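Local coordinates for protein TRAP dicarboxylate transporter, DctP subunit (PDB 4OVS) that binds succinate and probably delivers it to a TRAP transporter for uptake from the periplasm, at residues G136-D141 against V238-S243; S96-M101 against Q126-K131; I157-D162 against P299-A304; A145-L150 against L228-Y233. All blocks are in the same frame, centred on the assembly; numbering follows the deposited sequence.

Contact 1 (G136-D141 against V238-S243)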
loop_
_atom_site.group_PDB
_atom_site.type_symbol
_atom_site.label_atom_id
_atom_site.label_comp_id
_atom_site.label_asym_id
_atom_site.label_seq_id
_atom_site.Cartn_x
_atom_site.Cartn_y
_atom_site.Cartn_z
ATOM N N GLY A 136 2.291 -18.653 8.075
ATOM C CA GLY A 136 3.330 -18.440 9.069
ATOM C C GLY A 136 3.627 -17.011 9.482
ATOM O O GLY A 136 4.773 -16.688 9.771
ATOM N N PHE A 137 2.606 -16.151 9.509
ATOM C CA PHE A 137 2.730 -14.810 10.084
ATOM C C PHE A 137 1.617 -14.581 11.065
ATOM O O PHE A 137 0.576 -15.218 10.987
ATOM C CB PHE A 137 2.662 -13.729 8.996
ATOM C CG PHE A 137 3.788 -13.804 8.024
ATOM C CD1 PHE A 137 5.034 -13.343 8.373
ATOM C CD2 PHE A 137 3.614 -14.380 6.773
ATOM C CE1 PHE A 137 6.083 -13.426 7.490
ATOM C CE2 PHE A 137 4.654 -14.475 5.901
ATOM C CZ PHE A 137 5.897 -13.989 6.253
ATOM N N VAL A 138 1.820 -13.676 12.007
ATOM C CA VAL A 138 0.724 -13.273 12.852
ATOM C C VAL A 138 0.085 -12.047 12.198
ATOM O O VAL A 138 0.693 -10.990 12.140
ATOM C CB VAL A 138 1.204 -12.877 14.225
ATOM C CG1 VAL A 138 0.008 -12.636 15.146
ATOM C CG2 VAL A 138 2.140 -13.919 14.745
ATOM N N ALA A 139 -1.139 -12.217 11.709
ATOM C CA ALA A 139 -1.881 -11.156 11.044
ATOM C C ALA A 139 -2.666 -10.345 12.049
ATOM O O ALA A 139 -3.456 -10.896 12.803
ATOM C CB ALA A 139 -2.843 -11.756 10.029
ATOM N N LEU A 140 -2.485 -9.031 12.047
ATOM C CA LEU A 140 -3.221 -8.190 12.965
ATOM C C LEU A 140 -4.238 -7.386 12.151
ATOM O O LEU A 140 -5.155 -7.977 11.596
ATOM C CB LEU A 140 -2.263 -7.304 13.757
ATOM C CG LEU A 140 -1.276 -7.977 14.694
ATOM C CD1 LEU A 140 -0.259 -7.009 15.260
ATOM C CD2 LEU A 140 -2.004 -8.602 15.808
ATOM N N ASP A 141 -4.068 -6.065 12.028
ATOM C CA ASP A 141 -5.121 -5.183 11.503
ATOM C C ASP A 141 -4.842 -4.641 10.093
ATOM O O ASP A 141 -3.719 -4.554 9.684
ATOM C CB ASP A 141 -5.205 -3.898 12.331
ATOM C CG ASP A 141 -5.776 -4.100 13.704
ATOM O OD1 ASP A 141 -6.891 -4.688 13.792
ATOM O OD2 ASP A 141 -5.113 -3.640 14.691
ATOM N N VAL A 238 -0.992 -5.307 8.795
ATOM C CA VAL A 238 0.075 -5.370 9.802
ATOM C C VAL A 238 0.294 -6.831 10.128
ATOM O O VAL A 238 -0.672 -7.574 10.406
ATOM C CB VAL A 238 -0.316 -4.580 11.068
ATOM C CG1 VAL A 238 0.757 -4.645 12.159
ATOM C CG2 VAL A 238 -0.599 -3.139 10.724
ATOM N N ILE A 239 1.557 -7.245 10.050
ATOM C CA ILE A 239 1.959 -8.581 10.440
ATOM C C ILE A 239 3.129 -8.631 11.401
ATOM O O ILE A 239 3.958 -7.725 11.446
ATOM C CB ILE A 239 2.347 -9.459 9.264
ATOM C CG1 ILE A 239 3.417 -8.754 8.425
ATOM C CG2 ILE A 239 1.114 -9.809 8.435
ATOM C CD1 ILE A 239 4.034 -9.672 7.440
HETATM N N MSE A 240 3.198 -9.723 12.154
HETATM C CA MSE A 240 4.298 -9.933 13.070
HETATM C C MSE A 240 5.008 -11.245 12.785
HETATM O O MSE A 240 4.454 -12.154 12.169
HETATM C CB MSE A 240 3.839 -9.896 14.525
HETATM C CG MSE A 240 3.069 -8.712 14.954
HETATM SE SE MSE A 240 3.034 -8.490 16.925
HETATM C CE MSE A 240 1.753 -9.920 17.397
ATOM N N SER A 241 6.261 -11.316 13.203
ATOM C CA SER A 241 7.039 -12.546 13.092
ATOM C C SER A 241 6.477 -13.567 14.080
ATOM O O SER A 241 6.384 -13.319 15.288
ATOM C CB SER A 241 8.515 -12.295 13.395
ATOM O OG SER A 241 9.206 -13.520 13.560
ATOM N N GLU A 242 6.078 -14.708 13.555
ATOM C CA GLU A 242 5.560 -15.789 14.387
ATOM C C GLU A 242 6.554 -16.301 15.462
ATOM O O GLU A 242 6.143 -16.632 16.590
ATOM C CB GLU A 242 5.149 -16.930 13.459
ATOM C CG GLU A 242 4.417 -18.042 14.087
ATOM C CD GLU A 242 3.930 -19.004 13.030
ATOM O OE1 GLU A 242 2.760 -18.860 12.592
ATOM O OE2 GLU A 242 4.734 -19.879 12.621
ATOM N N SER A 243 7.845 -16.380 15.143
ATOM C CA SER A 243 8.790 -16.913 16.120
ATOM C C SER A 243 9.161 -15.839 17.145
ATOM O O SER A 243 9.316 -16.133 18.333
ATOM C CB SER A 243 10.013 -17.514 15.425
ATOM O OG SER A 243 10.621 -16.579 14.577
HETATM O O HOH W 1 6.594 -15.272 10.652
HETATM O O HOH W 2 -0.041 -17.284 12.721
#
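Val138 and Met240 (a selenomethionine) face each other as an antiparallel hydrogen-bonded pair, with Val138 N donating to Met240 O at 3.0 Å and Met240 N returning a bond to Val138 O at 2.8 Å. The ladder runs on through Leu140 N to Val238 O and ends where Val238 N reaches Asp141 O, a nearly straight bond of 172°. On the face that carries Val138 and Met240, the selenomethionine chain bends at chi3 (-75°), which brings its methyl CE to 3.9 Å from Val138 CG1, while Leu140 CD1 rests against Met240 CG at 3.8 Å. On the opposite face, Ile239 and Ala139 form a non-hydrogen-bonded pair. The isoleucine CG1 sits between the backbone N and the carbonyl carbon (chi1 54°), and from there Ile239 CD1 reaches over one face of the Phe137 ring, 3.9 Å from Phe137 CD1. Cutting Ile239 back to an alanine removes this methyl and is likely to leave that ring face without its cover from the partner strand. At the other end of the ladder, beyond Val138 and Met240, a water bridges Gly136 O and Glu242 N at the start of helix 242-247. Farther out, helix 75-81 packs on Phe137 and Ile239 through Leu79, and Met260 of helix 253-289 touches Leu140 and Val238. Asp141 turns its OD2 to Thr264, and Ser241, at the N-cap of helix 242-247, bonds through OG to Leu79 O. The two strands are antiparallel neighbours in the mixed sheet of this family 7 solute-binding protein, and the strand of Val238 also carries the succinate-binding Tyr236.

Contact 2 (S96-M101 against Q126-K131); sequences SLVPEM and QILKDK
A loop containing a 3-10 turn, between strand 86-87 and helix 113-120, packs here on one flank of helix 123-134 in the solute-binding fold. Leu128 and Lys131, one helical turn apart, supply the helix side, and Val98, Glu100 and Met101 (a selenomethionine) the loop side. The methyl CD2 of Leu128 packs against Glu100, 3.7 Å from Glu100 CB, and the selenium of Met101 approaches Leu128 CB at 4.1 Å. A bend at chi2 (75°) brings the selenium round. Val98 CG1 lies 3.9 Å from Lys131 CB, the two side chains crossing at about a right angle. Lys131 then runs extended past Val98 and turns only at its last torsion, chi4 -87°, placing NZ 3.3 Å from Glu100 OE1 in a salt bridge. The ammonium meets this oxygen from above the carboxylate plane, 68° out of it. Within the loop, Met101 N bonds to Val98 O and closes the turn; Val132 of the same helix adds to the apolar layer under Val98 and Met101. A long bond approached so far out of plane suggests that charge attraction holds the pair more than directed hydrogen bonding does, while the buried hydrocarbon beneath it supplies the close fit.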
loop_
_atom_site.group_PDB
_atom_site.type_symbol
_atom_site.label_atom_id
_atom_site.label_comp_id
_atom_site.label_asym_id
_atom_site.label_seq_id
_atom_site.Cartn_x
_atom_site.Cartn_y
_atom_site.Cartn_z
ATOM N N SER A 96 2.378 -13.418 -3.604
ATOM C CA SER A 96 3.052 -14.672 -3.903
ATOM C C SER A 96 2.760 -15.757 -2.846
ATOM O O SER A 96 2.684 -16.910 -3.195
ATOM C CB SER A 96 4.560 -14.490 -4.087
ATOM O OG SER A 96 5.209 -14.110 -2.885
ATOM N N LEU A 97 2.606 -15.380 -1.573
ATOM C CA LEU A 97 2.252 -16.294 -0.484
ATOM C C LEU A 97 0.771 -16.605 -0.486
ATOM O O LEU A 97 0.354 -17.737 -0.212
ATOM C CB LEU A 97 2.579 -15.637 0.868
ATOM C CG LEU A 97 4.031 -15.183 0.930
ATOM C CD1 LEU A 97 4.353 -14.491 2.241
ATOM C CD2 LEU A 97 4.950 -16.357 0.699
ATOM N N VAL A 98 -0.027 -15.565 -0.733
ATOM C CA VAL A 98 -1.487 -15.681 -0.750
ATOM C C VAL A 98 -2.074 -15.031 -1.986
ATOM O O VAL A 98 -2.454 -13.845 -1.955
ATOM C CB VAL A 98 -2.137 -15.013 0.459
ATOM C CG1 VAL A 98 -3.658 -15.127 0.365
ATOM C CG2 VAL A 98 -1.627 -15.629 1.761
ATOM N N PRO A 99 -2.140 -15.793 -3.085
ATOM C CA PRO A 99 -2.652 -15.297 -4.363
ATOM C C PRO A 99 -3.939 -14.510 -4.243
ATOM O O PRO A 99 -4.106 -13.499 -4.949
ATOM C CB PRO A 99 -2.863 -16.571 -5.168
ATOM C CG PRO A 99 -1.810 -17.505 -4.662
ATOM C CD PRO A 99 -1.548 -17.133 -3.215
ATOM N N GLU A 100 -4.819 -14.923 -3.339
ATOM C CA GLU A 100 -6.141 -14.305 -3.232
ATOM C C GLU A 100 -6.079 -12.843 -2.785
ATOM O O GLU A 100 -7.021 -12.083 -3.002
ATOM C CB GLU A 100 -7.061 -15.107 -2.280
ATOM C CG GLU A 100 -7.383 -16.513 -2.748
ATOM C CD GLU A 100 -6.346 -17.531 -2.306
ATOM O OE1 GLU A 100 -6.679 -18.731 -2.152
ATOM O OE2 GLU A 100 -5.184 -17.127 -2.118
HETATM N N MSE A 101 -4.987 -12.454 -2.142
HETATM C CA MSE A 101 -4.862 -11.068 -1.707
HETATM C C MSE A 101 -4.897 -10.143 -2.927
HETATM O O MSE A 101 -5.098 -8.936 -2.795
HETATM C CB MSE A 101 -3.580 -10.857 -0.929
HETATM C CG MSE A 101 -3.524 -9.523 -0.198
HETATM SE SE MSE A 101 -4.627 -9.463 1.406
HETATM C CE MSE A 101 -3.595 -10.739 2.425
ATOM N N GLN A 126 -11.598 -10.922 6.887
ATOM C CA GLN A 126 -11.181 -11.975 7.826
ATOM C C GLN A 126 -10.686 -13.216 7.096
ATOM O O GLN A 126 -9.730 -13.849 7.526
ATOM C CB GLN A 126 -12.315 -12.352 8.776
ATOM C CG GLN A 126 -11.890 -13.321 9.861
ATOM C CD GLN A 126 -10.886 -12.710 10.814
ATOM O OE1 GLN A 126 -11.142 -11.679 11.438
ATOM N NE2 GLN A 126 -9.714 -13.318 10.897
ATOM N N ILE A 127 -11.325 -13.545 5.979
ATOM C CA ILE A 127 -10.908 -14.688 5.179
ATOM C C ILE A 127 -9.467 -14.512 4.726
ATOM O O ILE A 127 -8.683 -15.453 4.777
ATOM C CB ILE A 127 -11.793 -14.860 3.964
ATOM C CG1 ILE A 127 -13.072 -15.602 4.344
ATOM C CG2 ILE A 127 -11.057 -15.649 2.877
ATOM C CD1 ILE A 127 -14.228 -15.376 3.356
ATOM N N LEU A 128 -9.102 -13.310 4.274
ATOM C CA LEU A 128 -7.717 -13.090 3.806
ATOM C C LEU A 128 -6.705 -13.026 4.965
ATOM O O LEU A 128 -5.606 -13.529 4.843
ATOM C CB LEU A 128 -7.630 -11.868 2.912
ATOM C CG LEU A 128 -8.390 -12.249 1.644
ATOM C CD1 LEU A 128 -9.062 -11.070 1.074
ATOM C CD2 LEU A 128 -7.498 -12.889 0.626
ATOM N N LYS A 129 -7.075 -12.436 6.092
ATOM C CA LYS A 129 -6.214 -12.527 7.276
ATOM C C LYS A 129 -5.912 -14.001 7.589
ATOM O O LYS A 129 -4.789 -14.385 7.890
ATOM C CB LYS A 129 -6.898 -11.915 8.514
ATOM C CG LYS A 129 -7.054 -10.420 8.524
ATOM C CD LYS A 129 -7.451 -9.942 9.901
ATOM C CE LYS A 129 -7.711 -8.471 9.897
ATOM N NZ LYS A 129 -8.031 -7.918 11.258
ATOM N N ASP A 130 -6.951 -14.821 7.563
ATOM C CA ASP A 130 -6.798 -16.202 8.001
ATOM C C ASP A 130 -5.807 -16.942 7.105
ATOM O O ASP A 130 -5.032 -17.790 7.559
ATOM C CB ASP A 130 -8.152 -16.918 8.043
ATOM C CG ASP A 130 -9.023 -16.466 9.215
ATOM O OD1 ASP A 130 -8.556 -15.692 10.096
ATOM O OD2 ASP A 130 -10.190 -16.919 9.276
ATOM N N LYS A 131 -5.821 -16.602 5.831
ATOM C CA LYS A 131 -4.897 -17.203 4.866
ATOM C C LYS A 131 -3.443 -16.826 5.144
ATOM O O LYS A 131 -2.543 -17.632 4.995
ATOM C CB LYS A 131 -5.286 -16.788 3.446
ATOM C CG LYS A 131 -6.646 -17.349 3.031
ATOM C CD LYS A 131 -6.962 -17.094 1.560
ATOM C CE LYS A 131 -8.295 -17.689 1.166
ATOM N NZ LYS A 131 -8.122 -19.091 0.750
#

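Contact 3 (I157-D162 against P299-A304); sequences ILLPED and PEQKAA
Gln301, in the first turn of helix 299-310, lies along the loop of Leu158 and Leu159, and its side chain can be traced atom by atom along that loop. Gln301 CB lies 3.8 Å from the carbonyl oxygen, Leu158 O. Gln301 CG, anti to the carbonyl carbon (chi1 -67°), stays beside the same oxygen and also meets a leucine methyl, Leu159 CD2, at 4.0 Å; the leucine and glutamine side chains cross there at about a right angle. The chain continues extended, so that CD passes Leu158 O and the amide nitrogen, Gln301 NE2, ends 4.1 Å from Leu158 CB, an apolar neighbour. The other amide atom, OE1, accepts a bond from Thr298 N just before the helix, which fixes the amide at its far end. One helical turn on, Ala304 CB approaches the methyl Leu159 CD2 at 4.3 Å, and Pro160 CG sits 3.7 Å from Ala304 O. The contacts between the two segments are thus van der Waals in kind, but Trp305, next along the helix, donates through NE1 to Leu158 O and ties the loop to the helix. The loop is itself braced by Asp162, whose OD2 accepts from two successive backbone nitrogens: Leu158 N at 2.9 Å, through the anti lone pair, and Leu159 N at 3.1 Å, from above the carboxylate plane. Away from the annotated succinate site, this is a surface packing of a late helix, 299-310, on the loop that follows the long strand 137-152 and leads into the short helical turn beginning near Pro160.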
loop_
_atom_site.group_PDB
_atom_site.type_symbol
_atom_site.label_atom_id
_atom_site.label_comp_id
_atom_site.label_asym_id
_atom_site.label_seq_id
_atom_site.Cartn_x
_atom_site.Cartn_y
_atom_site.Cartn_z
ATOM N N ILE A 157 -1.618 11.314 -19.270
ATOM C CA ILE A 157 -2.454 10.112 -19.354
ATOM C C ILE A 157 -3.924 10.474 -19.116
ATOM O O ILE A 157 -4.344 10.662 -17.965
ATOM C CB ILE A 157 -2.072 9.063 -18.288
ATOM C CG1 ILE A 157 -0.557 8.858 -18.192
ATOM C CG2 ILE A 157 -2.764 7.733 -18.582
ATOM C CD1 ILE A 157 0.034 8.387 -19.414
ATOM N N LEU A 158 -4.703 10.599 -20.190
ATOM C CA LEU A 158 -6.107 11.020 -20.074
ATOM C C LEU A 158 -7.052 9.862 -20.391
ATOM O O LEU A 158 -8.146 9.774 -19.811
ATOM C CB LEU A 158 -6.419 12.197 -20.996
ATOM C CG LEU A 158 -5.515 13.440 -20.892
ATOM C CD1 LEU A 158 -6.119 14.575 -21.688
ATOM C CD2 LEU A 158 -5.256 13.909 -19.449
ATOM N N LEU A 159 -6.612 8.994 -21.310
ATOM C CA LEU A 159 -7.359 7.818 -21.741
ATOM C C LEU A 159 -6.411 6.663 -21.857
ATOM O O LEU A 159 -5.211 6.873 -22.045
ATOM C CB LEU A 159 -7.926 8.012 -23.129
ATOM C CG LEU A 159 -9.021 9.035 -23.347
ATOM C CD1 LEU A 159 -9.230 9.169 -24.843
ATOM C CD2 LEU A 159 -10.295 8.615 -22.639
ATOM N N PRO A 160 -6.946 5.431 -21.797
ATOM C CA PRO A 160 -6.165 4.194 -21.904
ATOM C C PRO A 160 -5.162 4.241 -23.044
ATOM O O PRO A 160 -4.019 3.807 -22.901
ATOM C CB PRO A 160 -7.236 3.151 -22.186
ATOM C CG PRO A 160 -8.418 3.678 -21.447
ATOM C CD PRO A 160 -8.382 5.153 -21.670
ATOM N N GLU A 161 -5.628 4.770 -24.167
ATOM C CA GLU A 161 -4.825 5.035 -25.330
ATOM C C GLU A 161 -3.463 5.658 -24.994
ATOM O O GLU A 161 -2.452 5.322 -25.602
ATOM C CB GLU A 161 -5.637 5.963 -26.223
ATOM C CG GLU A 161 -4.995 6.333 -27.510
ATOM C CD GLU A 161 -5.553 7.634 -28.084
ATOM O OE1 GLU A 161 -6.494 8.196 -27.467
ATOM O OE2 GLU A 161 -5.042 8.092 -29.141
ATOM N N ASP A 162 -3.429 6.552 -24.014
ATOM C CA ASP A 162 -2.210 7.312 -23.713
ATOM C C ASP A 162 -1.145 6.509 -22.967
ATOM O O ASP A 162 0.068 6.804 -23.030
ATOM C CB ASP A 162 -2.575 8.549 -22.913
ATOM C CG ASP A 162 -3.483 9.462 -23.675
ATOM O OD1 ASP A 162 -3.353 9.491 -24.920
ATOM O OD2 ASP A 162 -4.336 10.123 -23.037
ATOM N N PRO A 299 -16.302 12.205 -16.621
ATOM C CA PRO A 299 -16.981 10.912 -16.433
ATOM C C PRO A 299 -16.787 10.014 -17.658
ATOM O O PRO A 299 -16.671 8.789 -17.556
ATOM C CB PRO A 299 -18.447 11.313 -16.267
ATOM C CG PRO A 299 -18.399 12.736 -15.763
ATOM C CD PRO A 299 -17.208 13.351 -16.437
ATOM N N GLU A 300 -16.742 10.650 -18.819
ATOM C CA GLU A 300 -16.526 9.941 -20.065
ATOM C C GLU A 300 -15.166 9.253 -19.976
ATOM O O GLU A 300 -15.046 8.057 -20.252
ATOM C CB GLU A 300 -16.584 10.932 -21.230
ATOM C CG GLU A 300 -16.808 10.313 -22.601
ATOM C CD GLU A 300 -17.350 11.322 -23.630
ATOM O OE1 GLU A 300 -17.533 12.506 -23.265
ATOM O OE2 GLU A 300 -17.605 10.937 -24.797
ATOM N N GLN A 301 -14.149 10.013 -19.579
ATOM C CA GLN A 301 -12.800 9.475 -19.395
ATOM C C GLN A 301 -12.750 8.391 -18.316
ATOM O O GLN A 301 -12.074 7.367 -18.485
ATOM C CB GLN A 301 -11.820 10.605 -19.075
ATOM C CG GLN A 301 -11.608 11.570 -20.262
ATOM C CD GLN A 301 -10.873 12.854 -19.896
ATOM O OE1 GLN A 301 -10.796 13.250 -18.729
ATOM N NE2 GLN A 301 -10.303 13.492 -20.899
ATOM N N LYS A 302 -13.478 8.579 -17.222
ATOM C CA LYS A 302 -13.481 7.571 -16.160
ATOM C C LYS A 302 -14.103 6.243 -16.603
ATOM O O LYS A 302 -13.619 5.168 -16.267
ATOM C CB LYS A 302 -14.235 8.082 -14.952
ATOM C CG LYS A 302 -14.299 7.082 -13.833
ATOM C CD LYS A 302 -14.908 7.701 -12.595
ATOM C CE LYS A 302 -14.844 6.743 -11.424
ATOM N NZ LYS A 302 -15.803 7.104 -10.329
ATOM N N ALA A 303 -15.187 6.327 -17.353
ATOM C CA ALA A 303 -15.862 5.149 -17.851
ATOM C C ALA A 303 -14.904 4.312 -18.675
ATOM O O ALA A 303 -14.815 3.098 -18.515
ATOM C CB ALA A 303 -17.010 5.570 -18.687
ATOM N N ALA A 304 -14.179 4.972 -19.559
ATOM C CA ALA A 304 -13.306 4.280 -20.496
ATOM C C ALA A 304 -12.178 3.568 -19.755
ATOM O O ALA A 304 -11.713 2.496 -20.157
ATOM C CB ALA A 304 -12.739 5.271 -21.486
#

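Contact 4 (A145-L150 against L228-Y233); sequences AGFKHL and LSNHGY
The rings of Phe147 and Tyr233 meet edge-to-face, the tyrosine edge directed at the phenylalanine face with planes at 74° and centroids 5.4 Å apart. With CG anti to the backbone N (chi1 175°), the tyrosine ring is carried past Gly146, which sets Tyr233 CD1 over the centre of the Phe147 face; the hydroxyl is bonded to Asp144. Farther along, His149 and Asn230 run side by side, pointing the same way, with ring and amide planes 83° apart. A water joins His149 NE2 to Asn230 OD1, and Leu228 CD2 lies over one face of the His149 ring, toward its rim, in a CH-pi contact, 4.2 Å from the centroid. His231 crosses Leu150 at about a right angle, its CE1 3.7 Å from Leu150 CG. His231 ND1 shares a 2.8 Å bond with Ser229 OG, which lies in the plane of the ring and also receives Leu150 N at 3.1 Å. A phenylalanine in place of His231 would probably leave Ser229 OG and Glu208, the partner of NE2, without their ring-nitrogen mates. Lys148 N donates to Gly232 O at 2.8 Å, and His231 N makes a weak bond to Lys148 O. A bulge at Ala145 and Gly146, both facing Leu234, interrupts the strand close to the succinate site. Glu208 takes Lys148 NZ on OE2, in a salt bridge, and His231 NE2 on OE1, so its carboxylate probably offsets the lysine charge in this buried setting and favours a proton on that histidine nitrogen.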
loop_
_atom_site.group_PDB
_atom_site.type_symbol
_atom_site.label_atom_id
_atom_site.label_comp_id
_atom_site.label_asym_id
_atom_site.label_seq_id
_atom_site.Cartn_x
_atom_site.Cartn_y
_atom_site.Cartn_z
ATOM N N ALA A 145 -3.854 3.406 2.979
ATOM C CA ALA A 145 -3.029 4.413 2.318
ATOM C C ALA A 145 -3.943 5.317 1.540
ATOM O O ALA A 145 -4.184 6.413 1.966
ATOM C CB ALA A 145 -1.916 3.791 1.402
ATOM N N GLY A 146 -4.438 4.840 0.391
ATOM C CA GLY A 146 -5.419 5.553 -0.363
ATOM C C GLY A 146 -5.553 4.983 -1.757
ATOM O O GLY A 146 -4.878 4.030 -2.129
ATOM N N PHE A 147 -6.436 5.592 -2.536
ATOM C CA PHE A 147 -6.575 5.245 -3.927
ATOM C C PHE A 147 -5.373 5.750 -4.730
ATOM O O PHE A 147 -4.730 6.724 -4.361
ATOM C CB PHE A 147 -7.881 5.810 -4.476
ATOM C CG PHE A 147 -9.090 5.077 -3.998
ATOM C CD1 PHE A 147 -9.558 3.956 -4.677
ATOM C CD2 PHE A 147 -9.735 5.479 -2.862
ATOM C CE1 PHE A 147 -10.648 3.283 -4.234
ATOM C CE2 PHE A 147 -10.826 4.801 -2.418
ATOM C CZ PHE A 147 -11.289 3.701 -3.113
ATOM N N LYS A 148 -5.105 5.068 -5.834
ATOM C CA LYS A 148 -3.872 5.212 -6.588
ATOM C C LYS A 148 -4.092 6.116 -7.806
ATOM O O LYS A 148 -5.198 6.158 -8.359
ATOM C CB LYS A 148 -3.389 3.845 -7.066
ATOM C CG LYS A 148 -2.920 2.902 -5.974
ATOM C CD LYS A 148 -2.310 1.633 -6.575
ATOM C CE LYS A 148 -3.339 0.901 -7.427
ATOM N NZ LYS A 148 -2.928 -0.482 -7.764
ATOM N N HIS A 149 -3.021 6.788 -8.251
ATOM C CA HIS A 149 -3.103 7.742 -9.373
ATOM C C HIS A 149 -1.961 7.551 -10.336
ATOM O O HIS A 149 -0.844 7.278 -9.920
ATOM C CB HIS A 149 -3.034 9.161 -8.837
ATOM C CG HIS A 149 -4.032 9.428 -7.778
ATOM N ND1 HIS A 149 -5.379 9.500 -8.045
ATOM C CD2 HIS A 149 -3.900 9.574 -6.440
ATOM C CE1 HIS A 149 -6.036 9.684 -6.914
ATOM N NE2 HIS A 149 -5.162 9.747 -5.928
ATOM N N LEU A 150 -2.247 7.688 -11.624
ATOM C CA LEU A 150 -1.258 7.491 -12.636
ATOM C C LEU A 150 -0.448 8.774 -12.893
ATOM O O LEU A 150 -1.017 9.871 -13.005
ATOM C CB LEU A 150 -1.952 7.094 -13.943
ATOM C CG LEU A 150 -2.601 5.736 -14.100
ATOM C CD1 LEU A 150 -3.312 5.665 -15.437
ATOM C CD2 LEU A 150 -1.567 4.650 -13.995
ATOM N N LEU A 228 -5.496 12.238 -11.724
ATOM C CA LEU A 228 -6.261 11.771 -10.558
ATOM C C LEU A 228 -7.250 10.680 -10.996
ATOM O O LEU A 228 -8.454 10.880 -11.098
ATOM C CB LEU A 228 -6.931 12.942 -9.840
ATOM C CG LEU A 228 -5.955 14.027 -9.357
ATOM C CD1 LEU A 228 -6.656 15.188 -8.734
ATOM C CD2 LEU A 228 -4.960 13.520 -8.387
ATOM N N SER A 229 -6.688 9.518 -11.281
ATOM C CA SER A 229 -7.427 8.395 -11.848
ATOM C C SER A 229 -8.158 7.532 -10.822
ATOM O O SER A 229 -9.169 6.933 -11.127
ATOM C CB SER A 229 -6.468 7.524 -12.642
ATOM O OG SER A 229 -5.336 7.195 -11.875
ATOM N N ASN A 230 -7.650 7.446 -9.604
ATOM C CA ASN A 230 -8.363 6.683 -8.598
ATOM C C ASN A 230 -8.696 5.288 -9.078
ATOM O O ASN A 230 -9.729 4.760 -8.771
ATOM C CB ASN A 230 -9.662 7.404 -8.228
ATOM C CG ASN A 230 -9.414 8.640 -7.428
ATOM O OD1 ASN A 230 -9.009 8.571 -6.282
ATOM N ND2 ASN A 230 -9.633 9.790 -8.035
ATOM N N HIS A 231 -7.790 4.667 -9.805
ATOM C CA HIS A 231 -8.182 3.516 -10.592
ATOM C C HIS A 231 -8.013 2.212 -9.819
ATOM O O HIS A 231 -8.558 1.198 -10.212
ATOM C CB HIS A 231 -7.368 3.511 -11.871
ATOM C CG HIS A 231 -5.916 3.370 -11.615
ATOM N ND1 HIS A 231 -5.091 4.447 -11.379
ATOM C CD2 HIS A 231 -5.154 2.265 -11.459
ATOM C CE1 HIS A 231 -3.866 4.011 -11.141
ATOM N NE2 HIS A 231 -3.884 2.692 -11.175
ATOM N N GLY A 232 -7.260 2.230 -8.720
ATOM C CA GLY A 232 -7.134 1.058 -7.853
ATOM C C GLY A 232 -6.795 1.491 -6.428
ATOM O O GLY A 232 -6.550 2.686 -6.191
ATOM N N TYR A 233 -6.756 0.552 -5.482
ATOM C CA TYR A 233 -6.591 0.914 -4.060
ATOM C C TYR A 233 -5.300 0.307 -3.499
ATOM O O TYR A 233 -4.892 -0.747 -3.922
ATOM C CB TYR A 233 -7.829 0.478 -3.209
ATOM C CG TYR A 233 -7.582 0.754 -1.751
ATOM C CD1 TYR A 233 -7.756 2.032 -1.227
ATOM C CD2 TYR A 233 -7.091 -0.231 -0.915
ATOM C CE1 TYR A 233 -7.450 2.323 0.124
ATOM C CE2 TYR A 233 -6.826 0.039 0.448
ATOM C CZ TYR A 233 -7.002 1.329 0.944
ATOM O OH TYR A 233 -6.673 1.614 2.264
HETATM O O HOH W 3 -2.789 -1.814 -5.384
HETATM O O HOH W 4 -7.469 10.269 -4.114
#

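How the contacts relate
Contacts 1 and 4 lie on the same two neighbouring stretches of chain, strand 137-152 and strand 233-241 with the loop before it, yet their centres are 27 Å apart and on opposite sides of the chain's centre; in sequence contact 4 is nested within the loop that contact 1 closes. Contact 2 closes before either opens and touches contact 1, where Lys129 NZ bonds to Leu140 O at 2.9 Å. Contact 3 crosses contacts 1 and 4 along the chain and touches contact 4 through Ile157 and Leu150. The long strand thus runs through the middle of the chain, joining contacts 1 and 4, with the succinate site close to contact 4.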